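Local coordinates for Lmo0812 protein (Listeria monocytogenes serovar 1/2a, PDB 4YF1) that is a putative HD-domain pyrophosphohydrolase that may remove the 3'-diphosphate of guanosine-3',5'-bis(diphosphate), at residues M67-A70 against D71-T75; L93-E96 against E97-H101; T102-Q105 against V106-N110; D120-D123 against N124-V128. All blocks are in the same frame, centred on the assembly; numbering follows the deposited sequence. Where two conformers were deposited one is given.

Overall arrangement
All four contacts are local, each formed along or at an end of a helix in the all-helical HD-domain fold. Contacts 1 and 2 both start a helix, 69-76 and 95-108, and both have a hydroxyl N-cap, but only contact 1 adds the reciprocal bond of a capping box. Contacts 2 and 3 share helix 95-108, their centres about 13 Å apart, one at its first turns and the other at its last. Contact 2 is a surface contact of aromatic, cationic and hydroxyl groups; contact 3 is partly buried, like contact 1. Contact 4, within helix 111-132, is buried, and its carboxylates hydrogen-bond H35 of the probable HD site. Contacts 1 and 4 lie on opposite sides of the chain's centre.

Contact 1: residues M67-A70 against D71-T75; sequences MTDA and DIRAT. With NA (sodium ion), chain E.
M67 and T68 lead into helix 69-76, and the first helical backbone bond from T68, I72 N to T68 O at 3.1 Å, is followed by R73 N to D69 O and A74 N to A70 O. T68 and D71 close a capping box. D71 N donates to T68 OG1 (3.2 Å, 162° at the hydrogen), while T68 N donates to D71 OD2 at 3.0 Å, meeting that oxygen on its anti side, 31° out of the carboxylate plane. With chi1 67°, T68 OG1 sits between its own N and carbonyl carbon, facing the start of the helix; it also gives a weak bond to D71 OD2. M67 CG lies 3.8 Å from D71 CB, and M67 O binds the sodium ion at 2.4 Å with V62 O and T65 O.

One turn on, R73 grips D69 side-on. R73 NE reaches D69 OD2 at 2.8 Å in the guanidinium plane, and R73 NH2 takes the syn lone pair of D69 OD1 at 3.1 Å. The same guanidinium also bridges to D78 and D82. I72 packs on V62 of helix 50-64 and on A81 and V84 of helix 78-87, while M67 touches A61 both in its own chain and in the second subunit.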
HETATM    1  N   MSE A  67      -7.076  12.407   1.445  1.00 50.57           N
HETATM    2  CA  MSE A  67      -7.521  11.340   0.537  1.00 49.60           C
HETATM    3  C   MSE A  67      -8.852  10.840   1.062  1.00 46.35           C
HETATM    4  O   MSE A  67      -9.049  10.721   2.282  1.00 45.31           O
HETATM    5  CB  MSE A  67      -6.486  10.214   0.453  1.00 50.79           C
HETATM    6  CG  MSE A  67      -6.864   9.152  -0.573  1.00 52.59           C
HETATM    7 SE   MSE A  67      -5.411   7.818  -0.755  1.00 57.21          SE
HETATM    8  CE  MSE A  67      -5.650   7.527  -2.690  1.00 58.71           C
ATOM      9  N   THR A  68      -9.770  10.541   0.145  1.00 44.69           N
ATOM     10  CA  THR A  68     -11.130  10.122   0.485  1.00 42.78           C
ATOM     11  C   THR A  68     -11.498   8.739  -0.044  1.00 40.89           C
ATOM     12  O   THR A  68     -10.757   8.133  -0.819  1.00 38.36           O
ATOM     13  CB  THR A  68     -12.137  11.088  -0.157  1.00 44.17           C
ATOM     14  OG1 THR A  68     -12.092  10.948  -1.590  1.00 44.20           O
ATOM     15  CG2 THR A  68     -11.828  12.529   0.231  1.00 45.01           C
ATOM     16  N   ASP A  69     -12.684   8.280   0.354  1.00 39.58           N
ATOM     17  CA  ASP A  69     -13.249   7.031  -0.132  1.00 38.40           C
ATOM     18  C   ASP A  69     -13.346   7.040  -1.670  1.00 37.33           C
ATOM     19  O   ASP A  69     -13.044   6.040  -2.325  1.00 36.16           O
ATOM     20  CB  ASP A  69     -14.662   6.839   0.444  1.00 39.00           C
ATOM     21  CG  ASP A  69     -15.354   5.611  -0.116  1.00 37.82           C
ATOM     22  OD1 ASP A  69     -15.092   4.492   0.360  1.00 37.61           O
ATOM     23  OD2 ASP A  69     -16.176   5.762  -1.028  1.00 37.82           O
ATOM     24  N   ALA A  70     -13.795   8.164  -2.226  1.00 36.47           N
ATOM     25  CA  ALA A  70     -13.938   8.309  -3.681  1.00 36.97           C
ATOM     26  C   ALA A  70     -12.594   8.182  -4.415  1.00 36.65           C
ATOM     27  O   ALA A  70     -12.532   7.588  -5.491  1.00 35.45           O
ATOM     28  CB  ALA A  70     -14.595   9.633  -4.019  1.00 38.13           C
ATOM     29  N   ASP A  71     -11.535   8.750  -3.834  1.00 36.61           N
ATOM     30  CA  ASP A  71     -10.173   8.630  -4.400  1.00 37.05           C
ATOM     31  C   ASP A  71      -9.732   7.159  -4.421  1.00 35.21           C
ATOM     32  O   ASP A  71      -9.198   6.681  -5.425  1.00 34.10           O
ATOM     33  CB  ASP A  71      -9.157   9.438  -3.593  1.00 38.14           C
ATOM     34  CG  ASP A  71      -9.426  10.933  -3.614  1.00 40.93           C
ATOM     35  OD1 ASP A  71      -9.849  11.458  -4.667  1.00 43.74           O
ATOM     36  OD2 ASP A  71      -9.171  11.594  -2.579  1.00 41.93           O
ATOM     37  N   ILE A  72      -9.962   6.432  -3.322  1.00 33.55           N
ATOM     38  CA  ILE A  72      -9.592   5.005  -3.294  1.00 33.00           C
ATOM     39  C   ILE A  72     -10.350   4.198  -4.347  1.00 32.34           C
ATOM     40  O   ILE A  72      -9.750   3.366  -5.019  1.00 31.04           O
ATOM     41  CB  ILE A  72      -9.779   4.380  -1.898  1.00 32.77           C
ATOM     42  CG1 ILE A  72      -8.839   5.086  -0.921  1.00 33.94           C
ATOM     43  CG2 ILE A  72      -9.460   2.880  -1.919  1.00 32.34           C
ATOM     44  CD1 ILE A  72      -8.905   4.565   0.483  1.00 34.50           C
ATOM     45  N   ARG A  73     -11.655   4.446  -4.498  1.00 32.62           N
ATOM     46  CA  ARG A  73     -12.458   3.722  -5.496  1.00 33.75           C
ATOM     47  C   ARG A  73     -11.975   3.957  -6.891  1.00 34.48           C
ATOM     48  O   ARG A  73     -11.898   3.017  -7.661  1.00 34.94           O
ATOM     49  CB  ARG A  73     -13.950   4.100  -5.451  1.00 35.08           C
ATOM     50  CG  ARG A  73     -14.642   3.534  -4.257  1.00 34.46           C
ATOM     51  CD  ARG A  73     -16.108   3.912  -4.096  1.00 34.58           C
ATOM     52  NE  ARG A  73     -16.382   3.577  -2.710  1.00 34.12           N
ATOM     53  CZ  ARG A  73     -16.590   2.340  -2.249  1.00 33.53           C
ATOM     54  NH1 ARG A  73     -16.695   1.292  -3.067  1.00 33.06           N
ATOM     55  NH2 ARG A  73     -16.730   2.169  -0.941  1.00 34.01           N
ATOM     56  N   ALA A  74     -11.678   5.215  -7.214  1.00 35.48           N
ATOM     57  CA  ALA A  74     -11.221   5.593  -8.557  1.00 37.96           C
ATOM     58  C   ALA A  74      -9.895   4.951  -8.936  1.00 38.22           C
ATOM     59  O   ALA A  74      -9.736   4.514 -10.058  1.00 38.54           O
ATOM     60  CB  ALA A  74     -11.099   7.112  -8.674  1.00 39.07           C
ATOM     61  N   THR A  75      -8.961   4.878  -7.985  1.00 37.13           N
ATOM     62  CA  THR A  75      -7.620   4.319  -8.252  1.00 38.32           C
ATOM     63  C   THR A  75      -7.461   2.813  -8.008  1.00 36.25           C
ATOM     64  O   THR A  75      -6.889   2.111  -8.845  1.00 36.71           O
ATOM     65  CB  THR A  75      -6.565   5.081  -7.439  1.00 39.24           C
ATOM     66  OG1 THR A  75      -6.600   6.463  -7.824  1.00 42.59           O
ATOM     67  CG2 THR A  75      -5.176   4.541  -7.707  1.00 40.40           C
TER
HETATM   68 NA    NA E 201      -9.333  11.631   4.498  1.00 48.50          NA

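Contact 2: residues L93-E96 against E97-H101; sequences LSWE and ERKAH
A serine N-cap opens helix 95-108, where S94 OG accepts from E97 N at 3.3 Å. The S94 hydroxyl is turned between its own N and carbonyl carbon (chi1 73°), which brings it over the first turn and also to 3.3 Å from E97 CG. Water 1 accepts from S94 N at 2.7 Å and gives a weak bond to E97 OE1, a slight solvent link between the exposed glutamate and the cap residue.

R98 folds back on the residues before the helix. A bend at chi3 (-84°) carries its NE to L93 O at 2.9 Å; the carbonyl oxygen lies in the guanidinium plane, but the donor stands above the carbonyl plane. One face of the same guanidinium covers W95 CA, and its plane is nearly perpendicular to the indole, 88° apart, with R98 NH1 at the ring's edge. R98 NH2 and K99 NZ both form salt bridges with E89, which thus joins the two basic chains. The indole of W95 also packs on L149 and Q150 of helix 147-160. L93 CD1 meets the edge of the H101 ring, 3.8 Å from CE1. K99 lies over one indole face: its CG is 3.8 Å from the centroid of the W95 six-membered ring, a CH-pi contact, and its NZ makes an off-centre cation-pi contact with the five-membered ring.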
ATOM      1  N   LEU A  93     -17.708  11.818  15.284  1.00 31.78           N
ATOM      2  CA  LEU A  93     -18.253  11.184  16.490  1.00 29.51           C
ATOM      3  C   LEU A  93     -17.237  11.199  17.624  1.00 27.89           C
ATOM      4  O   LEU A  93     -16.036  11.270  17.382  1.00 26.68           O
ATOM      5  CB  LEU A  93     -18.634   9.751  16.183  1.00 28.61           C
ATOM      6  CG  LEU A  93     -19.622   9.584  15.019  1.00 29.49           C
ATOM      7  CD1 LEU A  93     -19.893   8.118  14.696  1.00 29.00           C
ATOM      8  CD2 LEU A  93     -20.918  10.326  15.297  1.00 30.97           C
ATOM      9  N   SER A  94     -17.725  11.114  18.858  1.00 27.15           N
ATOM     10  CA  SER A  94     -16.831  11.118  20.031  1.00 26.04           C
ATOM     11  C   SER A  94     -15.942   9.852  20.024  1.00 23.67           C
ATOM     12  O   SER A  94     -16.263   8.844  19.348  1.00 22.41           O
ATOM     13  CB  SER A  94     -17.639  11.158  21.324  1.00 27.12           C
ATOM     14  OG  SER A  94     -18.266   9.907  21.577  1.00 26.30           O
ATOM     15  N   TRP A  95     -14.840   9.903  20.757  1.00 22.32           N
ATOM     16  CA  TRP A  95     -13.902   8.786  20.856  1.00 20.84           C
ATOM     17  C   TRP A  95     -14.611   7.546  21.352  1.00 20.96           C
ATOM     18  O   TRP A  95     -14.533   6.478  20.717  1.00 20.02           O
ATOM     19  CB  TRP A  95     -12.738   9.143  21.793  1.00 20.78           C
ATOM     20  CG  TRP A  95     -11.525   8.161  21.821  1.00 19.41           C
ATOM     21  CD1 TRP A  95     -10.338   8.288  21.129  1.00 19.22           C
ATOM     22  CD2 TRP A  95     -11.385   7.000  22.633  1.00 18.87           C
ATOM     23  NE1 TRP A  95      -9.470   7.297  21.494  1.00 19.13           N
ATOM     24  CE2 TRP A  95     -10.098   6.471  22.392  1.00 18.96           C
ATOM     25  CE3 TRP A  95     -12.231   6.334  23.526  1.00 18.83           C
ATOM     26  CZ2 TRP A  95      -9.642   5.298  23.018  1.00 19.25           C
ATOM     27  CZ3 TRP A  95     -11.766   5.174  24.169  1.00 19.07           C
ATOM     28  CH2 TRP A  95     -10.493   4.681  23.927  1.00 19.28           C
ATOM     29  N   GLU A  96     -15.378   7.680  22.428  1.00 22.27           N
ATOM     30  CA  GLU A  96     -16.124   6.516  22.959  1.00 22.85           C
ATOM     31  C   GLU A  96     -17.086   5.880  21.902  1.00 22.13           C
ATOM     32  O   GLU A  96     -17.211   4.651  21.826  1.00 20.16           O
ATOM     33  CB  GLU A  96     -16.902   6.920  24.182  1.00 25.31           C
ATOM     34  CG  GLU A  96     -16.035   7.113  25.411  1.00 26.96           C
ATOM     35  CD  GLU A  96     -16.802   7.806  26.518  1.00 28.82           C
ATOM     36  OE1 GLU A  96     -17.160   8.985  26.326  1.00 29.27           O
ATOM     37  OE2 GLU A  96     -17.067   7.167  27.548  1.00 30.48           O
ATOM     38  N   GLU A  97     -17.723   6.721  21.101  1.00 22.95           N
ATOM     39  CA  GLU A  97     -18.668   6.221  20.110  1.00 24.33           C
ATOM     40  C   GLU A  97     -17.902   5.547  18.962  1.00 21.97           C
ATOM     41  O   GLU A  97     -18.293   4.477  18.507  1.00 22.43           O
ATOM     42  CB  GLU A  97     -19.642   7.322  19.641  1.00 27.55           C
ATOM     43  CG  GLU A  97     -20.642   7.710  20.741  1.00 32.07           C
ATOM     44  CD  GLU A  97     -21.673   8.763  20.337  1.00 37.69           C
ATOM     45  OE1 GLU A  97     -21.818   9.112  19.137  1.00 39.53           O
ATOM     46  OE2 GLU A  97     -22.362   9.271  21.257  1.00 45.42           O
ATOM     47  N   ARG A  98     -16.823   6.176  18.499  1.00 21.32           N
ATOM     48  CA  ARG A  98     -16.003   5.600  17.401  1.00 21.05           C
ATOM     49  C   ARG A  98     -15.461   4.245  17.809  1.00 19.86           C
ATOM     50  O   ARG A  98     -15.461   3.276  17.062  1.00 18.02           O
ATOM     51  CB  ARG A  98     -14.846   6.543  17.056  1.00 22.23           C
ATOM     52  CG  ARG A  98     -15.284   7.833  16.381  1.00 24.09           C
ATOM     53  CD  ARG A  98     -14.140   8.743  15.972  1.00 25.82           C
ATOM     54  NE  ARG A  98     -13.658   9.624  17.059  1.00 27.16           N
ATOM     55  CZ  ARG A  98     -12.429   9.664  17.575  1.00 28.93           C
ATOM     56  NH1 ARG A  98     -12.162  10.550  18.543  1.00 30.24           N
ATOM     57  NH2 ARG A  98     -11.442   8.884  17.146  1.00 29.69           N
ATOM     58  N   LYS A  99     -15.005   4.178  19.049  1.00 18.77           N
ATOM     59  CA  LYS A  99     -14.449   2.951  19.572  1.00 19.15           C
ATOM     60  C   LYS A  99     -15.477   1.866  19.775  1.00 19.36           C
ATOM     61  O   LYS A  99     -15.217   0.697  19.438  1.00 19.43           O
ATOM     62  CB  LYS A  99     -13.638   3.249  20.858  1.00 19.75           C
ATOM     63  CG  LYS A  99     -12.203   3.597  20.548  1.00 20.72           C
ATOM     64  CD  LYS A  99     -11.908   4.458  19.334  1.00 21.18           C
ATOM     65  CE  LYS A  99     -10.462   4.299  18.966  1.00 22.49           C
ATOM     66  NZ  LYS A  99      -9.927   5.189  17.902  1.00 23.36           N
ATOM     67  N   ALA A 100     -16.666   2.230  20.241  1.00 19.54           N
ATOM     68  CA  ALA A 100     -17.708   1.224  20.398  1.00 19.64           C
ATOM     69  C   ALA A 100     -18.090   0.648  19.006  1.00 19.41           C
ATOM     70  O   ALA A 100     -18.404  -0.563  18.873  1.00 18.87           O
ATOM     71  CB  ALA A 100     -18.932   1.836  21.050  1.00 20.66           C
ATOM     72  N   HIS A 101     -18.085   1.514  18.001  1.00 18.93           N
ATOM     73  CA  HIS A 101     -18.455   1.060  16.665  1.00 19.35           C
ATOM     74  C   HIS A 101     -17.402   0.095  16.119  1.00 18.27           C
ATOM     75  O   HIS A 101     -17.737  -0.862  15.410  1.00 18.93           O
ATOM     76  CB  HIS A 101     -18.719   2.207  15.703  1.00 20.36           C
ATOM     77  CG  HIS A 101     -19.910   3.036  16.065  1.00 21.41           C
ATOM     78  ND1 HIS A 101     -20.033   4.358  15.696  1.00 23.16           N
ATOM     79  CD2 HIS A 101     -20.977   2.766  16.845  1.00 22.20           C
ATOM     80  CE1 HIS A 101     -21.154   4.848  16.185  1.00 23.99           C
ATOM     81  NE2 HIS A 101     -21.736   3.907  16.902  1.00 24.18           N
TER
HETATM   82  O   HOH W   1     -20.370  11.438  19.125  1.00 38.03           O

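Contact 3: residues T102-Q105 against V106-N110; sequences TIEQ and VRTGN
E104 and T108 meet through the threonine hydroxyl, which turns back along the helix onto a main-chain oxygen. T108 OG1 donates to E104 O at 2.9 Å from above the carbonyl plane, and T108 N donates to the same E104 O at 3.0 Å from the opposite face, so two donors of one residue grip one acceptor. A chi1 of 60° sets OG1 between the threonine's N and its carbonyl carbon, on the side facing E104.

Q105 approaches from the next position. Its chain is bent at chi2 (72°), bringing the amide oxygen within range of a solvent bridge: water 2 donates to Q105 OE1 at 2.9 Å and to T108 OG1 at 2.8 Å. The threonine oxygen therefore gives one bond to the backbone and receives one from water.

R107 crosses I103 obliquely, with NH1 4.0 Å from I103 CG2. The NE of R107 is instead held by N160 of helix 147-160, a helix that I103 and V106 also touch. V106 CG1 lies 3.3 Å from I103 O.

Beyond T108 the chain leaves helical geometry at G109, whose N still donates to Q105 O at 2.7 Å. K114 NZ donates to both V106 O and R107 O. The pattern is that of a helix C-terminus running straight into the N-cap of the next helix, N110 of 111-132.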
ATOM      1  N   THR A 102     -16.142   0.328  16.451  1.00 17.24           N
ATOM      2  CA  THR A 102     -15.066  -0.591  16.021  1.00 16.81           C
ATOM      3  C   THR A 102     -15.177  -1.966  16.709  1.00 16.71           C
ATOM      4  O   THR A 102     -14.985  -3.029  16.047  1.00 17.20           O
ATOM      5  CB  THR A 102     -13.708   0.059  16.162  1.00 16.59           C
ATOM      6  OG1 THR A 102     -13.661   1.161  15.263  1.00 16.46           O
ATOM      7  CG2 THR A 102     -12.567  -0.894  15.839  1.00 16.73           C
ATOM      8  N   ILE A 103     -15.527  -1.979  17.990  1.00 16.08           N
ATOM      9  CA  ILE A 103     -15.748  -3.239  18.716  1.00 16.50           C
ATOM     10  C   ILE A 103     -16.888  -4.051  18.073  1.00 17.19           C
ATOM     11  O   ILE A 103     -16.711  -5.272  17.821  1.00 17.66           O
ATOM     12  CB  ILE A 103     -16.008  -2.986  20.216  1.00 16.87           C
ATOM     13  CG1 ILE A 103     -14.721  -2.442  20.833  1.00 17.19           C
ATOM     14  CG2 ILE A 103     -16.471  -4.256  20.935  1.00 17.46           C
ATOM     15  CD1 ILE A 103     -14.916  -1.819  22.220  1.00 18.35           C
ATOM     16  N   GLU A 104     -17.997  -3.380  17.713  1.00 17.39           N
ATOM     17  CA  GLU A 104     -19.105  -4.070  17.061  1.00 18.15           C
ATOM     18  C   GLU A 104     -18.639  -4.656  15.710  1.00 17.67           C
ATOM     19  O   GLU A 104     -19.017  -5.780  15.345  1.00 17.29           O
ATOM     20  CB  GLU A 104     -20.341  -3.140  16.843  1.00 19.68           C
ATOM     21  CG  GLU A 104     -21.500  -3.802  16.042  1.00 21.56           C
ATOM     22  CD  GLU A 104     -22.674  -2.867  15.686  1.00 23.36           C
ATOM     23  OE1 GLU A 104     -22.611  -1.640  15.959  1.00 25.30           O
ATOM     24  OE2 GLU A 104     -23.684  -3.367  15.155  1.00 24.31           O
ATOM     25  N   GLN A 105     -17.843  -3.879  14.975  1.00 17.27           N
ATOM     26  CA  GLN A 105     -17.347  -4.324  13.673  1.00 17.59           C
ATOM     27  C   GLN A 105     -16.366  -5.524  13.789  1.00 17.63           C
ATOM     28  O   GLN A 105     -16.440  -6.481  12.959  1.00 17.45           O
ATOM     29  CB  GLN A 105     -16.749  -3.145  12.923  1.00 18.08           C
ATOM     30  CG  GLN A 105     -16.129  -3.456  11.590  1.00 18.76           C
ATOM     31  CD  GLN A 105     -17.146  -3.778  10.545  1.00 20.44           C
ATOM     32  OE1 GLN A 105     -18.358  -3.680  10.750  1.00 20.60           O
ATOM     33  NE2 GLN A 105     -16.645  -4.128   9.387  1.00 21.37           N
ATOM     34  N   VAL A 106     -15.500  -5.516  14.807  1.00 16.66           N
ATOM     35  CA  VAL A 106     -14.586  -6.631  15.007  1.00 17.47           C
ATOM     36  C   VAL A 106     -15.365  -7.851  15.469  1.00 17.71           C
ATOM     37  O   VAL A 106     -14.964  -8.988  15.166  1.00 18.95           O
ATOM     38  CB  VAL A 106     -13.380  -6.310  15.909  1.00 17.59           C
ATOM     39  CG1 VAL A 106     -13.707  -6.572  17.369  1.00 17.74           C
ATOM     40  CG2 VAL A 106     -12.145  -7.136  15.515  1.00 18.16           C
ATOM     41  N   ARG A 107     -16.537  -7.645  16.075  1.00 17.51           N
ATOM     42  CA  ARG A 107     -17.343  -8.803  16.467  1.00 18.45           C
ATOM     43  C   ARG A 107     -18.051  -9.453  15.271  1.00 18.72           C
ATOM     44  O   ARG A 107     -18.046 -10.668  15.139  1.00 19.59           O
ATOM     45  CB  ARG A 107     -18.399  -8.407  17.470  1.00 19.54           C
ATOM     46  CG  ARG A 107     -19.307  -9.528  17.937  1.00 20.98           C
ATOM     47  CD  ARG A 107     -20.486  -9.015  18.758  1.00 22.27           C
ATOM     48  NE  ARG A 107     -20.027  -8.244  19.895  1.00 23.63           N
ATOM     49  CZ  ARG A 107     -20.331  -6.988  20.205  1.00 23.83           C
ATOM     50  NH1 ARG A 107     -19.775  -6.481  21.293  1.00 25.57           N
ATOM     51  NH2 ARG A 107     -21.234  -6.257  19.539  1.00 24.19           N
ATOM     52  N   THR A 108     -18.699  -8.623  14.460  1.00 18.45           N
ATOM     53  CA  THR A 108     -19.602  -9.080  13.396  1.00 19.67           C
ATOM     54  C   THR A 108     -19.022  -9.102  12.000  1.00 19.59           C
ATOM     55  O   THR A 108     -19.654  -9.683  11.103  1.00 20.53           O
ATOM     56  CB  THR A 108     -20.852  -8.169  13.326  1.00 20.26           C
ATOM     57  OG1 THR A 108     -20.432  -6.814  13.041  1.00 19.74           O
ATOM     58  CG2 THR A 108     -21.607  -8.193  14.649  1.00 20.91           C
ATOM     59  N   GLY A 109     -17.855  -8.501  11.782  1.00 18.67           N
ATOM     60  CA  GLY A 109     -17.302  -8.477  10.406  1.00 20.03           C
ATOM     61  C   GLY A 109     -16.878  -9.849   9.934  1.00 20.47           C
ATOM     62  O   GLY A 109     -16.886 -10.799  10.715  1.00 19.77           O
ATOM     63  N   ASN A 110     -16.535  -9.968   8.647  1.00 20.07           N
ATOM     64  CA  ASN A 110     -16.017 -11.244   8.135  1.00 20.91           C
ATOM     65  C   ASN A 110     -14.542 -11.377   8.506  1.00 20.55           C
ATOM     66  O   ASN A 110     -13.971 -10.461   9.179  1.00 19.08           O
ATOM     67  CB  ASN A 110     -16.271 -11.411   6.606  1.00 22.58           C
ATOM     68  CG  ASN A 110     -15.481 -10.416   5.742  1.00 23.32           C
ATOM     69  OD1 ASN A 110     -14.413  -9.919   6.121  1.00 22.36           O
ATOM     70  ND2 ASN A 110     -15.980 -10.185   4.528  1.00 24.78           N
TER
HETATM   71  O   HOH W   2     -19.926  -6.076  10.408  1.00 21.50           O

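Contact 4: residues D120-D123 against N124-V128; sequences DKLD and NLTSV
L122 and T126 lie one turn apart on helix 111-132, where L122 CD1 approaches T126 OG1 at 3.9 Å. L122 and L125 are on the packed side, L122 against I42 of helix 35-45 and L180 of helix 172-184, L125 against V181; T126 stands at the exposed margin, where it still touches L180. Here the hydroxyl is spent on the backbone: T126 OG1 donates to L122 O at 2.8 Å, and T126 N reaches the same L122 O at 2.9 Å from the opposite face. The T126 torsion, chi1 -65°, sets OG1 beside its own N, from where it meets L122 O from above the carbonyl plane.

The S127 side is wetter: water joins S127 to the buried carboxylate of D123. No direct bond links the two side chains; water 3 donates to D123 OD1 at 2.8 Å and water 4 to D123 OD2 at 3.0 Å, and each water is also hydrogen-bonded to S127 OG. S127 N to D123 O is longer, at 3.3 Å, than the T126 bond.

D120 OD2 forms a salt bridge with K121 NZ at 3.0 Å, and D120 also bonds H35 and H87, while D123 bonds H35 and N38. D120 belongs to an H...HD...D pattern with H35, H59 and D60, consistent with an HD-type metal site, though no metal is bound to it here; the carboxylates' hydrogen bonds to H35 would fix that ring's orientation.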
ATOM      1  N   ASP A 120      -4.143  -3.558  12.697  1.00 20.96           N
ATOM      2  CA  ASP A 120      -3.962  -2.144  13.002  1.00 22.77           C
ATOM      3  C   ASP A 120      -3.691  -1.968  14.514  1.00 22.41           C
ATOM      4  O   ASP A 120      -2.763  -1.261  14.901  1.00 22.54           O
ATOM      5  CB  ASP A 120      -5.224  -1.379  12.620  1.00 24.44           C
ATOM      6  CG  ASP A 120      -5.172   0.106  13.043  1.00 27.87           C
ATOM      7  OD1 ASP A 120      -4.240   0.813  12.623  1.00 32.54           O
ATOM      8  OD2 ASP A 120      -6.082   0.553  13.752  1.00 28.78           O
ATOM      9  N   LYS A 121      -4.484  -2.626  15.348  1.00 22.49           N
ATOM     10  CA  LYS A 121      -4.293  -2.516  16.836  1.00 24.74           C
ATOM     11  C   LYS A 121      -3.029  -3.158  17.324  1.00 23.59           C
ATOM     12  O   LYS A 121      -2.435  -2.713  18.290  1.00 22.65           O
ATOM     13  CB  LYS A 121      -5.460  -3.125  17.600  1.00 26.75           C
ATOM     14  CG  LYS A 121      -6.555  -2.141  17.850  1.00 31.09           C
ATOM     15  CD  LYS A 121      -7.161  -1.646  16.584  1.00 34.38           C
ATOM     16  CE  LYS A 121      -7.511  -0.190  16.728  1.00 38.60           C
ATOM     17  NZ  LYS A 121      -8.405   0.166  15.586  1.00 40.66           N
ATOM     18  N   LEU A 122      -2.665  -4.259  16.690  1.00 21.75           N
ATOM     19  CA  LEU A 122      -1.436  -4.960  17.048  1.00 22.17           C
ATOM     20  C   LEU A 122      -0.206  -4.100  16.838  1.00 22.54           C
ATOM     21  O   LEU A 122       0.626  -3.996  17.739  1.00 22.89           O
ATOM     22  CB  LEU A 122      -1.315  -6.292  16.258  1.00 21.74           C
ATOM     23  CG  LEU A 122      -0.037  -7.116  16.456  1.00 22.66           C
ATOM     24  CD1 LEU A 122       0.294  -7.421  17.900  1.00 22.87           C
ATOM     25  CD2 LEU A 122      -0.084  -8.427  15.652  1.00 22.95           C
ATOM     26  N   ASP A 123      -0.073  -3.465  15.677  1.00 22.16           N
ATOM     27  CA  ASP A 123       1.092  -2.625  15.466  1.00 23.73           C
ATOM     28  C   ASP A 123       1.094  -1.452  16.477  1.00 24.63           C
ATOM     29  O   ASP A 123       2.159  -1.083  16.966  1.00 24.89           O
ATOM     30  CB  ASP A 123       1.175  -2.078  14.056  1.00 24.59           C
ATOM     31  CG  ASP A 123       2.455  -1.292  13.823  1.00 26.43           C
ATOM     32  OD1 ASP A 123       3.571  -1.878  13.895  1.00 27.49           O
ATOM     33  OD2 ASP A 123       2.353  -0.090  13.550  1.00 26.92           O
ATOM     34  N   ASN A 124      -0.082  -0.871  16.742  0.70 24.54           N
ATOM     35  CA  ASN A 124      -0.205   0.235  17.736  0.70 25.68           C
ATOM     36  C   ASN A 124       0.271  -0.205  19.124  0.70 25.23           C
ATOM     37  O   ASN A 124       1.089   0.476  19.729  0.70 26.44           O
ATOM     38  CB  ASN A 124      -1.658   0.734  17.844  0.70 26.19           C
ATOM     39  CG  ASN A 124      -2.127   1.513  16.623  0.70 27.85           C
ATOM     40  OD1 ASN A 124      -1.337   1.886  15.745  0.70 29.95           O
ATOM     41  ND2 ASN A 124      -3.441   1.783  16.570  0.70 28.48           N
ATOM     42  N   LEU A 125      -0.258  -1.316  19.642  1.00 24.60           N
ATOM     43  CA  LEU A 125       0.164  -1.820  20.969  1.00 26.21           C
ATOM     44  C   LEU A 125       1.625  -2.259  21.024  1.00 26.87           C
ATOM     45  O   LEU A 125       2.281  -2.140  22.082  1.00 26.34           O
ATOM     46  CB  LEU A 125      -0.719  -2.920  21.531  1.00 26.86           C
ATOM     47  CG  LEU A 125      -2.118  -2.575  21.972  1.00 27.67           C
ATOM     48  CD1 LEU A 125      -2.590  -3.716  22.845  1.00 27.86           C
ATOM     49  CD2 LEU A 125      -2.163  -1.258  22.747  1.00 29.38           C
ATOM     50  N   THR A 126       2.148  -2.758  19.907  1.00 26.02           N
ATOM     51  CA  THR A 126       3.564  -3.090  19.845  1.00 26.44           C
ATOM     52  C   THR A 126       4.377  -1.821  20.184  1.00 28.44           C
ATOM     53  O   THR A 126       5.325  -1.888  20.977  1.00 28.50           O
ATOM     54  CB  THR A 126       3.938  -3.643  18.480  1.00 26.71           C
ATOM     55  OG1 THR A 126       3.241  -4.888  18.303  1.00 24.97           O
ATOM     56  CG2 THR A 126       5.436  -3.872  18.369  1.00 28.24           C
ATOM     57  N   SER A 127       3.986  -0.679  19.624  1.00 29.04           N
ATOM     58  CA  SER A 127       4.693   0.580  19.914  1.00 31.73           C
ATOM     59  C   SER A 127       4.474   1.033  21.355  1.00 31.78           C
ATOM     60  O   SER A 127       5.376   1.626  21.960  1.00 33.11           O
ATOM     61  CB  SER A 127       4.277   1.682  18.937  1.00 33.12           C
ATOM     62  OG  SER A 127       4.591   1.265  17.609  1.00 35.87           O
ATOM     63  N   VAL A 128       3.284   0.766  21.896  1.00 30.79           N
ATOM     64  CA  VAL A 128       2.985   1.098  23.280  1.00 31.63           C
ATOM     65  C   VAL A 128       3.879   0.271  24.213  1.00 33.02           C
ATOM     66  O   VAL A 128       4.522   0.837  25.095  1.00 32.04           O
ATOM     67  CB  VAL A 128       1.496   0.882  23.644  1.00 30.71           C
ATOM     68  CG1 VAL A 128       1.283   1.071  25.140  1.00 31.69           C
ATOM     69  CG2 VAL A 128       0.595   1.827  22.850  1.00 30.02           C
TER
HETATM   70  O   HOH W   3       5.398  -1.016  15.788  1.00 37.99           O
HETATM   71  O   HOH W   4       2.716   2.063  15.570  1.00 44.12           O